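Local coordinates for SnoaL-like domain-containing protein (Burkholderia thailandensis E264, PDB 3EC9) that is of unknown function but has the cone-shaped NTF2-like fold, whose pocket in relatives of the SnoaL type often holds a small ligand or an active site, at residues I17-Y22 with D81-A86; A32-I37 with I41-M46; G48-G53 with L132-A137. One frame throughout, in Å; residues are numbered along the deposited sequence.

Contact 1 of 3, residues I17-Y22 with D81-A86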
ATOM      1  N   ILE B  17      -9.388 -11.761  13.578  1.00 10.02           N
ATOM      2  CA  ILE B  17     -10.359 -11.926  12.507  1.00  9.48           C
ATOM      3  C   ILE B  17      -9.673 -11.824  11.128  1.00  8.74           C
ATOM      4  O   ILE B  17      -9.925 -12.597  10.210  1.00 11.53           O
ATOM      5  CB  ILE B  17     -11.502 -10.885  12.635  1.00 11.00           C
ATOM      6  CG1 ILE B  17     -12.309 -11.224  13.897  1.00 13.62           C
ATOM      7  CG2 ILE B  17     -12.449 -10.838  11.374  1.00 11.17           C
ATOM      8  CD1 ILE B  17     -13.363 -10.180  14.331  1.00 12.68           C
ATOM      9  N   VAL B  18      -8.802 -10.826  10.974  1.00  9.95           N
ATOM     10  CA  VAL B  18      -8.084 -10.653   9.712  1.00 11.09           C
ATOM     11  C   VAL B  18      -7.057 -11.758   9.518  1.00 11.64           C
ATOM     12  O   VAL B  18      -6.951 -12.321   8.441  1.00 11.60           O
ATOM     13  CB  VAL B  18      -7.432  -9.251   9.651  1.00  9.08           C
ATOM     14  CG1 VAL B  18      -6.438  -9.120   8.457  1.00 10.75           C
ATOM     15  CG2 VAL B  18      -8.528  -8.189   9.579  1.00  9.88           C
ATOM     16  N   ALA B  19      -6.323 -12.129  10.580  1.00 11.29           N
ATOM     17  CA  ALA B  19      -5.453 -13.301  10.506  1.00 11.25           C
ATOM     18  C   ALA B  19      -6.212 -14.555  10.055  1.00  8.97           C
ATOM     19  O   ALA B  19      -5.693 -15.338   9.235  1.00 11.89           O
ATOM     20  CB  ALA B  19      -4.761 -13.552  11.860  1.00  9.66           C
ATOM     21  N   ASP B  20      -7.408 -14.770  10.607  1.00 11.15           N
ATOM     22  CA  ASP B  20      -8.242 -15.924  10.174  1.00 10.95           C
ATOM     23  C   ASP B  20      -8.555 -15.875   8.671  1.00 12.71           C
ATOM     24  O   ASP B  20      -8.517 -16.889   7.962  1.00 11.34           O
ATOM     25  CB  ASP B  20      -9.563 -15.933  10.904  1.00 12.26           C
ATOM     26  CG  ASP B  20      -9.445 -16.368  12.342  1.00 14.43           C
ATOM     27  OD1 ASP B  20      -8.426 -16.960  12.751  1.00 13.45           O
ATOM     28  OD2 ASP B  20     -10.434 -16.146  13.062  1.00 19.10           O
ATOM     29  N   HIS B  21      -8.901 -14.675   8.189  1.00 10.56           N
ATOM     30  CA  HIS B  21      -9.101 -14.477   6.748  1.00 10.50           C
ATOM     31  C   HIS B  21      -7.876 -14.912   5.937  1.00 12.59           C
ATOM     32  O   HIS B  21      -7.990 -15.650   4.974  1.00 13.26           O
ATOM     33  CB  HIS B  21      -9.473 -13.031   6.355  1.00 10.57           C
ATOM     34  CG  HIS B  21      -9.440 -12.830   4.891  1.00 10.47           C
ATOM     35  ND1 HIS B  21     -10.501 -13.155   4.077  1.00 13.28           N
ATOM     36  CD2 HIS B  21      -8.432 -12.454   4.068  1.00 12.62           C
ATOM     37  CE1 HIS B  21     -10.148 -12.975   2.816  1.00 12.93           C
ATOM     38  NE2 HIS B  21      -8.907 -12.534   2.784  1.00 11.87           N
ATOM     39  N   TYR B  22      -6.705 -14.430   6.324  1.00 13.01           N
ATOM     40  CA  TYR B  22      -5.494 -14.719   5.569  1.00 13.80           C
ATOM     41  C   TYR B  22      -5.177 -16.212   5.545  1.00 13.89           C
ATOM     42  O   TYR B  22      -4.792 -16.746   4.518  1.00 14.19           O
ATOM     43  CB  TYR B  22      -4.308 -13.964   6.136  1.00 13.17           C
ATOM     44  CG  TYR B  22      -4.203 -12.518   5.669  1.00 10.33           C
ATOM     45  CD1 TYR B  22      -4.174 -12.172   4.316  1.00 10.92           C
ATOM     46  CD2 TYR B  22      -4.069 -11.493   6.592  1.00 11.27           C
ATOM     47  CE1 TYR B  22      -4.045 -10.803   3.887  1.00 10.66           C
ATOM     48  CE2 TYR B  22      -3.964 -10.156   6.196  1.00  9.38           C
ATOM     49  CZ  TYR B  22      -3.928  -9.829   4.856  1.00  7.32           C
ATOM     50  OH  TYR B  22      -3.761  -8.514   4.520  1.00  9.94           O
ATOM     51  N   ASP B  81       3.824 -11.210   5.231  0.50  9.96           N
ATOM     52  CA  ASP B  81       5.108 -10.938   5.856  0.50  9.06           C
ATOM     53  C   ASP B  81       4.952 -10.255   7.226  0.50 10.29           C
ATOM     54  O   ASP B  81       5.716 -10.531   8.150  0.50 12.78           O
ATOM     55  CB  ASP B  81       5.993 -10.085   4.928  0.50  8.91           C
ATOM     56  CG  ASP B  81       6.507 -10.856   3.695  0.50 16.12           C
ATOM     57  OD1 ASP B  81       6.733 -12.086   3.760  0.50 14.17           O
ATOM     58  OD2 ASP B  81       6.692 -10.208   2.645  0.50 12.07           O
ATOM     59  N   ALA B  82       3.965  -9.376   7.346  1.00  9.47           N
ATOM     60  CA  ALA B  82       3.719  -8.580   8.571  1.00  9.60           C
ATOM     61  C   ALA B  82       2.270  -8.339   8.745  1.00  9.75           C
ATOM     62  O   ALA B  82       1.543  -8.299   7.785  1.00 10.97           O
ATOM     63  CB  ALA B  82       4.474  -7.271   8.592  1.00 10.11           C
ATOM     64  N   LEU B  83       1.843  -8.193   9.994  1.00  9.26           N
ATOM     65  CA  LEU B  83       0.451  -7.882  10.270  1.00  9.90           C
ATOM     66  C   LEU B  83       0.439  -6.902  11.435  1.00 11.61           C
ATOM     67  O   LEU B  83       0.876  -7.220  12.536  1.00 10.96           O
ATOM     68  CB  LEU B  83      -0.367  -9.131  10.571  1.00 10.20           C
ATOM     69  CG  LEU B  83      -1.892  -8.957  10.582  1.00  9.22           C
ATOM     70  CD1 LEU B  83      -2.397  -8.514   9.202  1.00 11.14           C
ATOM     71  CD2 LEU B  83      -2.559 -10.268  11.044  1.00 13.76           C
ATOM     72  N   HIS B  84      -0.031  -5.683  11.164  1.00 10.38           N
ATOM     73  CA  HIS B  84       0.095  -4.596  12.110  1.00 12.10           C
ATOM     74  C   HIS B  84      -1.250  -4.319  12.737  1.00 13.39           C
ATOM     75  O   HIS B  84      -2.232  -4.073  12.040  1.00 10.81           O
ATOM     76  CB  HIS B  84       0.632  -3.330  11.445  1.00  9.81           C
ATOM     77  CG  HIS B  84       1.932  -3.522  10.726  1.00 12.52           C
ATOM     78  ND1 HIS B  84       3.095  -3.913  11.365  1.00 15.00           N
ATOM     79  CD2 HIS B  84       2.210  -3.504   9.403  1.00 14.52           C
ATOM     80  CE1 HIS B  84       4.049  -4.051  10.450  1.00 12.49           C
ATOM     81  NE2 HIS B  84       3.539  -3.795   9.255  1.00 14.21           N
ATOM     82  N   ASP B  85      -1.283  -4.369  14.063  1.00 11.29           N
ATOM     83  CA  ASP B  85      -2.508  -4.229  14.842  1.00 10.50           C
ATOM     84  C   ASP B  85      -2.686  -2.764  15.222  1.00 12.59           C
ATOM     85  O   ASP B  85      -2.040  -2.295  16.146  1.00 11.83           O
ATOM     86  CB  ASP B  85      -2.379  -5.128  16.105  1.00 12.24           C
ATOM     87  CG  ASP B  85      -3.664  -5.234  16.900  1.00 17.44           C
ATOM     88  OD1 ASP B  85      -4.592  -4.462  16.658  1.00 16.42           O
ATOM     89  OD2 ASP B  85      -3.746  -6.107  17.818  1.00 15.22           O
ATOM     90  N   ALA B  86      -3.609  -2.053  14.551  1.00 11.96           N
ATOM     91  CA  ALA B  86      -3.965  -0.665  14.905  1.00 11.66           C
ATOM     92  C   ALA B  86      -5.404  -0.639  15.472  1.00 12.54           C
ATOM     93  O   ALA B  86      -6.195   0.294  15.251  1.00 13.90           O
ATOM     94  CB  ALA B  86      -3.824   0.252  13.652  1.00 10.27           C
TER
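An apolar helix-on-sheet contact joins V18, A19 and Y22 of helix 14-26 to L83 on strand 73-86, the strand at one border of the curved sheet. Over the short segments the helix runs nearly antiparallel to the strand, at 155°, with axes that come no closer than 10.5 Å. A single leucine bridges that gap. The side chain of L83 leaves the strand toward the helix and divides its two methyls between helix residues. CD2 rests against CB of A19 at 4.0 Å, while CD1 lies 3.8 Å from CE2 of Y22 and 4.2 Å from CG1 of V18. The tyrosine is met at its ring edge, near the ring plane. With its CG anti to the backbone N (chi1 -167°), L83 extends both methyls across to the helix. V18 answers with the methyl that stands anti to its own backbone N, CG1, and the two side chains meet at a slant.

In NTF2-like folds an N-terminal helix packs against the concave side of a strongly bent sheet, and helix 14-26 occupies that place. V18 also touches V90 of strand 89-100 and W115 of strand 106-118; from the border strand, L83 packs on V90 too. The Y22 hydroxyl is hydrogen-bonded to H113 and W115, which ties the ring to strand 106-118, while F78 and W115 also meet the ring itself. On strand 73-86 beyond the leucine, H84 packs on T89 of the second subunit, and A86 on H84 of that subunit.

Contact 2 of 3, residues A32-I37 with I41-M46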
ATOM      1  N   ALA B  32     -14.660 -19.959   4.613  1.00 13.89           N
ATOM      2  CA  ALA B  32     -13.969 -19.331   5.760  1.00 13.16           C
ATOM      3  C   ALA B  32     -13.427 -17.932   5.411  1.00 14.28           C
ATOM      4  O   ALA B  32     -13.491 -17.024   6.238  1.00 12.73           O
ATOM      5  CB  ALA B  32     -12.824 -20.237   6.298  1.00 13.07           C
HETATM    6  N   MSE B  33     -12.894 -17.751   4.206  0.50 16.18           N
HETATM    7  CA  MSE B  33     -12.437 -16.417   3.787  0.50 18.20           C
HETATM    8  C   MSE B  33     -13.489 -15.356   4.006  0.50 15.15           C
HETATM    9  O   MSE B  33     -13.179 -14.266   4.495  0.50 15.10           O
HETATM   10  CB  MSE B  33     -12.118 -16.391   2.310  0.50 18.55           C
HETATM   11  CG  MSE B  33     -10.795 -16.971   1.971  0.50 22.92           C
HETATM   12 SE   MSE B  33     -10.600 -16.723   0.066  0.37 29.73          SE
HETATM   13  CE  MSE B  33      -9.514 -18.270  -0.286  0.50 21.40           C
HETATM   14  N   MSE B  34     -14.725 -15.671   3.611  1.00 13.36           N
HETATM   15  CA  MSE B  34     -15.809 -14.696   3.604  1.00 13.93           C
HETATM   16  C   MSE B  34     -16.699 -14.709   4.860  1.00 13.33           C
HETATM   17  O   MSE B  34     -17.616 -13.897   4.984  1.00 14.25           O
HETATM   18  CB  MSE B  34     -16.706 -14.878   2.345  1.00 15.72           C
HETATM   19  CG  MSE B  34     -16.010 -14.779   0.996  1.00 17.04           C
HETATM   20 SE   MSE B  34     -15.586 -12.897   0.568  0.75 14.74          SE
HETATM   21  CE  MSE B  34     -13.797 -12.969   1.137  1.00 13.32           C
ATOM     22  N   ALA B  35     -16.377 -15.562   5.818  1.00 12.14           N
ATOM     23  CA  ALA B  35     -17.252 -15.834   6.997  1.00 11.48           C
ATOM     24  C   ALA B  35     -17.535 -14.570   7.817  1.00 14.15           C
ATOM     25  O   ALA B  35     -18.654 -14.435   8.381  1.00 17.10           O
ATOM     26  CB  ALA B  35     -16.663 -16.899   7.893  1.00 12.49           C
ATOM     27  N   ASP B  36     -16.536 -13.668   7.925  1.00 13.41           N
ATOM     28  CA  ASP B  36     -16.666 -12.489   8.777  1.00 12.68           C
ATOM     29  C   ASP B  36     -16.897 -11.200   7.970  1.00 12.91           C
ATOM     30  O   ASP B  36     -16.828 -10.096   8.523  1.00 12.69           O
ATOM     31  CB  ASP B  36     -15.462 -12.325   9.700  1.00 14.19           C
ATOM     32  CG  ASP B  36     -15.293 -13.504  10.629  1.00 14.80           C
ATOM     33  OD1 ASP B  36     -16.296 -13.890  11.311  1.00 14.82           O
ATOM     34  OD2 ASP B  36     -14.175 -14.050  10.668  1.00 16.64           O
ATOM     35  N   ILE B  37     -17.187 -11.345   6.674  1.00 11.58           N
ATOM     36  CA  ILE B  37     -17.458 -10.197   5.827  1.00 11.44           C
ATOM     37  C   ILE B  37     -18.822  -9.606   6.178  1.00 13.17           C
ATOM     38  O   ILE B  37     -19.845 -10.308   6.159  1.00 15.35           O
ATOM     39  CB  ILE B  37     -17.378 -10.597   4.341  1.00 13.48           C
ATOM     40  CG1 ILE B  37     -15.956 -11.012   3.981  1.00 14.33           C
ATOM     41  CG2 ILE B  37     -17.777  -9.465   3.384  1.00 12.63           C
ATOM     42  CD1 ILE B  37     -14.854  -9.892   3.922  1.00 13.87           C
ATOM     43  N   ILE B  41     -19.978  -4.494   3.659  1.00 14.51           N
ATOM     44  CA  ILE B  41     -18.583  -4.498   3.180  1.00 11.71           C
ATOM     45  C   ILE B  41     -18.319  -3.507   2.028  1.00 12.17           C
ATOM     46  O   ILE B  41     -19.104  -3.434   1.096  1.00 14.23           O
ATOM     47  CB  ILE B  41     -18.170  -5.934   2.682  1.00 15.15           C
ATOM     48  CG1 ILE B  41     -16.676  -6.029   2.340  1.00 14.60           C
ATOM     49  CG2 ILE B  41     -19.023  -6.355   1.493  1.00 14.60           C
ATOM     50  CD1 ILE B  41     -15.767  -5.703   3.491  1.00 12.76           C
ATOM     51  N   GLU B  42     -17.190  -2.788   2.092  1.00 10.27           N
ATOM     52  CA  GLU B  42     -16.599  -2.092   0.955  1.00 12.24           C
ATOM     53  C   GLU B  42     -15.184  -2.646   0.762  1.00 13.04           C
ATOM     54  O   GLU B  42     -14.318  -2.437   1.600  1.00 11.53           O
ATOM     55  CB  GLU B  42     -16.614  -0.581   1.201  1.00 15.40           C
ATOM     56  CG  GLU B  42     -18.037  -0.045   1.335  1.00 19.11           C
ATOM     57  CD  GLU B  42     -18.114   1.461   1.536  1.00 28.81           C
ATOM     58  OE1 GLU B  42     -17.073   2.154   1.418  1.00 37.22           O
ATOM     59  OE2 GLU B  42     -19.240   1.944   1.806  1.00 44.21           O
ATOM     60  N   TRP B  43     -14.991  -3.400  -0.309  1.00 11.30           N
ATOM     61  CA  TRP B  43     -13.734  -4.077  -0.608  1.00 10.33           C
ATOM     62  C   TRP B  43     -13.191  -3.478  -1.913  1.00 10.36           C
ATOM     63  O   TRP B  43     -13.752  -3.670  -3.000  1.00 11.98           O
ATOM     64  CB  TRP B  43     -14.007  -5.562  -0.743  1.00 11.93           C
ATOM     65  CG  TRP B  43     -12.861  -6.396  -1.111  1.00 13.19           C
ATOM     66  CD1 TRP B  43     -12.129  -6.351  -2.294  1.00 11.49           C
ATOM     67  CD2 TRP B  43     -12.294  -7.463  -0.346  1.00 10.89           C
ATOM     68  NE1 TRP B  43     -11.171  -7.316  -2.297  1.00 12.58           N
ATOM     69  CE2 TRP B  43     -11.250  -8.030  -1.127  1.00 10.71           C
ATOM     70  CE3 TRP B  43     -12.590  -8.028   0.902  1.00 10.28           C
ATOM     71  CZ2 TRP B  43     -10.465  -9.112  -0.680  1.00  9.89           C
ATOM     72  CZ3 TRP B  43     -11.773  -9.109   1.354  1.00  9.62           C
ATOM     73  CH2 TRP B  43     -10.738  -9.628   0.552  1.00 10.40           C
ATOM     74  N   THR B  44     -12.116  -2.713  -1.777  1.00  9.06           N
ATOM     75  CA  THR B  44     -11.517  -1.989  -2.865  1.00 10.46           C
ATOM     76  C   THR B  44     -10.181  -2.610  -3.377  1.00  9.88           C
ATOM     77  O   THR B  44      -9.169  -2.678  -2.679  1.00  8.51           O
ATOM     78  CB  THR B  44     -11.266  -0.514  -2.518  1.00 11.27           C
ATOM     79  OG1 THR B  44     -12.525   0.073  -2.159  1.00 12.53           O
ATOM     80  CG2 THR B  44     -10.603   0.214  -3.686  1.00 11.65           C
ATOM     81  N   GLU B  45     -10.212  -3.061  -4.620  1.00  9.17           N
ATOM     82  CA  GLU B  45      -9.027  -3.489  -5.358  1.00 10.46           C
ATOM     83  C   GLU B  45      -8.497  -2.189  -6.018  1.00 10.07           C
ATOM     84  O   GLU B  45      -9.275  -1.339  -6.470  1.00  9.11           O
ATOM     85  CB  GLU B  45      -9.392  -4.520  -6.424  1.00 10.08           C
ATOM     86  CG  GLU B  45      -9.852  -5.853  -5.848  1.00  8.73           C
ATOM     87  CD  GLU B  45      -8.738  -6.659  -5.299  1.00 13.96           C
ATOM     88  OE1 GLU B  45      -7.863  -7.083  -6.063  1.00 11.06           O
ATOM     89  OE2 GLU B  45      -8.757  -6.943  -4.100  1.00 12.89           O
HETATM   90  N   MSE B  46      -7.175  -2.017  -5.980  1.00  8.51           N
HETATM   91  CA  MSE B  46      -6.577  -0.770  -6.430  1.00  8.76           C
HETATM   92  C   MSE B  46      -6.904  -0.410  -7.888  1.00  8.81           C
HETATM   93  O   MSE B  46      -6.992  -1.275  -8.727  1.00 10.09           O
HETATM   94  CB  MSE B  46      -5.062  -0.834  -6.236  1.00 10.10           C
HETATM   95  CG  MSE B  46      -4.389   0.448  -6.403  1.00 11.44           C
HETATM   96 SE   MSE B  46      -2.462   0.433  -5.960  0.75  7.58          SE
HETATM   97  CE  MSE B  46      -2.320   1.672  -4.442  1.00 10.99           C
TER
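I37 and I41 meet at the start of strand 41-45, where CG2 of I37 lies 3.6 Å from CB of I41 and also nestles against both of its gamma carbons. The other branch of I37 turns elsewhere: its CG1 stands anti to the carbonyl carbon (chi1 -65°), and CD1 reaches the six-membered ring of W43, 4.1 Å from CZ3. The isoleucine and tryptophan side chains lie roughly at right angles. A looser approach to the same ring atom comes from the selenomethionine M34, whose CE is 4.4 Å from CZ3.

Around this apolar shell, a type I turn from M34 to I37, closed by the bond from I37 N to M34 O (3.1 Å), leads toward strand 41-45. The turn places M34 and I37 beside one another. W43 is positioned at its polar rim by E45, two residues along the strand: NE1 donates to OE2 over 3.0 Å with an N-H...O angle of 151°. The acceptor is met on its anti side, and the bond is tilted from both the indole and carboxylate planes. F125 of strand 121-129 stacks on the indole, and I61 of helix 58-72 packs against it.

A glycerol and an acetate, probably from the crystallisation liquor, lie beside W43, consistent with an indole that borders the pocket of the NTF2-like cone. The contact thus contributes hydrocarbon packing to the benzo end of W43, together with F125 and I61, while the buried carboxylate of E45 satisfies its N-H and probably restrains rotation of the ring.

Contact 3 of 3, residues G48-G53 with L132-A137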
ATOM      1  N   GLY B  48      -5.286   0.695 -10.440  1.00  8.67           N
ATOM      2  CA  GLY B  48      -4.427   0.115 -11.488  1.00 10.39           C
ATOM      3  C   GLY B  48      -4.329  -1.391 -11.542  1.00  9.91           C
ATOM      4  O   GLY B  48      -3.652  -1.925 -12.425  1.00 12.18           O
ATOM      5  N   PHE B  49      -4.995  -2.075 -10.605  1.00  9.15           N
ATOM      6  CA  PHE B  49      -4.954  -3.553 -10.509  1.00 10.12           C
ATOM      7  C   PHE B  49      -6.002  -4.129 -11.487  1.00 11.53           C
ATOM      8  O   PHE B  49      -7.052  -3.507 -11.672  1.00 10.96           O
ATOM      9  CB  PHE B  49      -5.224  -3.985  -9.073  1.00  9.01           C
ATOM     10  CG  PHE B  49      -4.906  -5.438  -8.814  1.00 10.68           C
ATOM     11  CD1 PHE B  49      -3.583  -5.881  -8.739  1.00 11.45           C
ATOM     12  CD2 PHE B  49      -5.926  -6.353  -8.632  1.00  9.30           C
ATOM     13  CE1 PHE B  49      -3.334  -7.216  -8.499  1.00 10.54           C
ATOM     14  CE2 PHE B  49      -5.681  -7.674  -8.409  1.00 10.20           C
ATOM     15  CZ  PHE B  49      -4.377  -8.119  -8.346  1.00 11.90           C
ATOM     16  N   PRO B  50      -5.755  -5.311 -12.114  1.00 12.16           N
ATOM     17  CA  PRO B  50      -6.753  -5.791 -13.094  1.00 10.74           C
ATOM     18  C   PRO B  50      -8.171  -5.952 -12.552  1.00 12.09           C
ATOM     19  O   PRO B  50      -9.144  -5.667 -13.255  1.00 15.59           O
ATOM     20  CB  PRO B  50      -6.216  -7.164 -13.536  1.00 11.96           C
ATOM     21  CG  PRO B  50      -4.944  -7.415 -12.781  1.00 16.14           C
ATOM     22  CD  PRO B  50      -4.558  -6.163 -12.075  1.00 11.27           C
ATOM     23  N   CYS B  51      -8.270  -6.396 -11.296  1.00 11.49           N
ATOM     24  CA  CYS B  51      -9.548  -6.513 -10.594  1.00 10.67           C
ATOM     25  C   CYS B  51     -10.101  -5.198  -9.955  1.00  9.35           C
ATOM     26  O   CYS B  51     -10.999  -5.285  -9.098  1.00 11.08           O
ATOM     27  CB  CYS B  51      -9.441  -7.613  -9.552  1.00 14.60           C
ATOM     28  SG  CYS B  51      -9.031  -9.186 -10.354  1.00 15.57           S
ATOM     29  N   ALA B  52      -9.517  -4.055 -10.329  1.00 10.64           N
ATOM     30  CA  ALA B  52      -9.866  -2.745  -9.825  1.00  9.18           C
ATOM     31  C   ALA B  52     -11.359  -2.592  -9.585  1.00 11.94           C
ATOM     32  O   ALA B  52     -12.186  -2.933 -10.444  1.00 11.07           O
ATOM     33  CB  ALA B  52      -9.419  -1.637 -10.783  1.00  9.74           C
ATOM     34  N   GLY B  53     -11.708  -1.966  -8.482  1.00 10.83           N
ATOM     35  CA  GLY B  53     -13.085  -1.618  -8.224  1.00 11.22           C
ATOM     36  C   GLY B  53     -13.423  -1.715  -6.746  1.00 11.13           C
ATOM     37  O   GLY B  53     -12.611  -2.200  -5.941  1.00 11.69           O
ATOM     38  N   LEU B 132       2.164  -1.489 -11.642  1.00  9.45           N
ATOM     39  CA  LEU B 132       3.009  -1.509 -12.845  1.00 10.31           C
ATOM     40  C   LEU B 132       3.637  -2.904 -13.027  1.00 11.21           C
ATOM     41  O   LEU B 132       3.637  -3.439 -14.119  1.00 11.78           O
ATOM     42  CB  LEU B 132       4.098  -0.439 -12.790  1.00 13.11           C
ATOM     43  CG  LEU B 132       5.025  -0.403 -13.992  1.00 11.88           C
ATOM     44  CD1 LEU B 132       4.218  -0.022 -15.259  1.00 10.33           C
ATOM     45  CD2 LEU B 132       6.213   0.558 -13.775  1.00 11.54           C
ATOM     46  N   LEU B 133       4.183  -3.473 -11.969  1.00  9.99           N
ATOM     47  CA  LEU B 133       4.780  -4.829 -12.098  1.00 11.12           C
ATOM     48  C   LEU B 133       3.765  -5.888 -12.473  1.00 12.28           C
ATOM     49  O   LEU B 133       4.081  -6.797 -13.231  1.00 14.74           O
ATOM     50  CB  LEU B 133       5.551  -5.222 -10.837  1.00  9.94           C
ATOM     51  CG  LEU B 133       7.004  -4.713 -10.745  1.00  9.90           C
ATOM     52  CD1 LEU B 133       7.189  -3.211 -10.963  1.00 12.44           C
ATOM     53  CD2 LEU B 133       7.700  -5.167  -9.437  1.00 11.78           C
ATOM     54  N   VAL B 134       2.550  -5.813 -11.928  1.00 12.16           N
ATOM     55  CA  VAL B 134       1.502  -6.740 -12.346  1.00 10.88           C
ATOM     56  C   VAL B 134       1.152  -6.547 -13.840  1.00 13.31           C
ATOM     57  O   VAL B 134       1.085  -7.487 -14.645  1.00 12.77           O
ATOM     58  CB  VAL B 134       0.261  -6.544 -11.464  1.00 10.62           C
ATOM     59  CG1 VAL B 134      -0.862  -7.477 -11.977  1.00 12.64           C
ATOM     60  CG2 VAL B 134       0.576  -6.785  -9.964  1.00 12.92           C
ATOM     61  N   ALA B 135       0.988  -5.292 -14.219  1.00 12.54           N
ATOM     62  CA  ALA B 135       0.727  -4.920 -15.607  1.00 14.34           C
ATOM     63  C   ALA B 135       1.829  -5.399 -16.586  1.00 15.11           C
ATOM     64  O   ALA B 135       1.533  -5.810 -17.716  1.00 16.92           O
ATOM     65  CB  ALA B 135       0.504  -3.390 -15.710  1.00 14.02           C
ATOM     66  N   GLN B 136       3.081  -5.370 -16.174  1.00 14.77           N
ATOM     67  CA  GLN B 136       4.191  -5.826 -17.026  1.00 16.31           C
ATOM     68  C   GLN B 136       4.014  -7.303 -17.402  1.00 15.25           C
ATOM     69  O   GLN B 136       4.378  -7.737 -18.502  1.00 16.92           O
ATOM     70  CB  GLN B 136       5.539  -5.627 -16.323  1.00 17.13           C
ATOM     71  CG  GLN B 136       6.052  -4.212 -16.259  1.00 19.70           C
ATOM     72  CD  GLN B 136       7.269  -4.029 -15.286  1.00 20.21           C
ATOM     73  OE1 GLN B 136       7.674  -4.940 -14.547  1.00 20.47           O
ATOM     74  NE2 GLN B 136       7.851  -2.859 -15.326  1.00 28.69           N
ATOM     75  N   ALA B 137       3.510  -8.097 -16.469  1.00 11.80           N
ATOM     76  CA  ALA B 137       3.287  -9.523 -16.693  1.00 13.67           C
ATOM     77  C   ALA B 137       2.167  -9.749 -17.733  1.00 14.40           C
ATOM     78  O   ALA B 137       2.077 -10.815 -18.316  1.00 15.62           O
ATOM     79  CB  ALA B 137       2.962 -10.234 -15.381  1.00 14.61           C
TER
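The loop between strands 41-45 and 53-55 packs on the C-terminal helix 131-137 of the NTF2-like fold, beside the second subunit. V134 faces the loop and shares its two methyls between neighbouring residues there. CG1 sits 3.9 Å from CD of P50, with CG of the same proline ring slightly farther away. CG2 approaches F49 at the ring edge, near its plane, 4.2 Å from CE1.

The torsions of V134 account for this division. CG1 stands anti to the backbone N (chi1 177°) and CG2 anti to the carbonyl carbon, so one methyl is offered to the proline and the other to the phenylalanine. F49 and P50 also pack on each other, the proline CD lying 3.3 Å above one face of the phenyl ring and displaced toward its rim. A type I turn from F49 to A52, closed by A52 N to F49 O at 2.9 Å, shapes this part of the loop.

L69 of helix 58-72 and Y76 of strand 73-86 also contact F49, while V134 goes on to F107, C109 and W73. Two polar bonds to the second subunit lie to one side of the patch: G48 N to D130 OD2 and L132 N to T131 OG1 of that subunit. No hydrogen bond links residues 48-53 to 132-137, so what joins them directly is hydrocarbon contact, and polar bonds of the loop and helix go to other partners, two of them on the second subunit.

In the fold
Contact 2 is the most central of the three and, like contact 3, buried; contact 1 is partly buried near a sheet border. Contacts 1 and 2 adjoin: H21 ND1 probably bonds to M33 O at 2.9 Å, and its imidazole packs on M34 and W43, so helices 14-26 and 30-34 meet over one sheet. Contact 2 joins contact 3 through strand pairing, E45 N to G53 O at 2.9 Å. Contacts 1 and 3 do not touch, their centres about 23 Å apart on opposite sides of the chain's centre, yet both reach the second subunit. All three are apolar across their segments; contact 2 adds an internal indole-carboxylate bond.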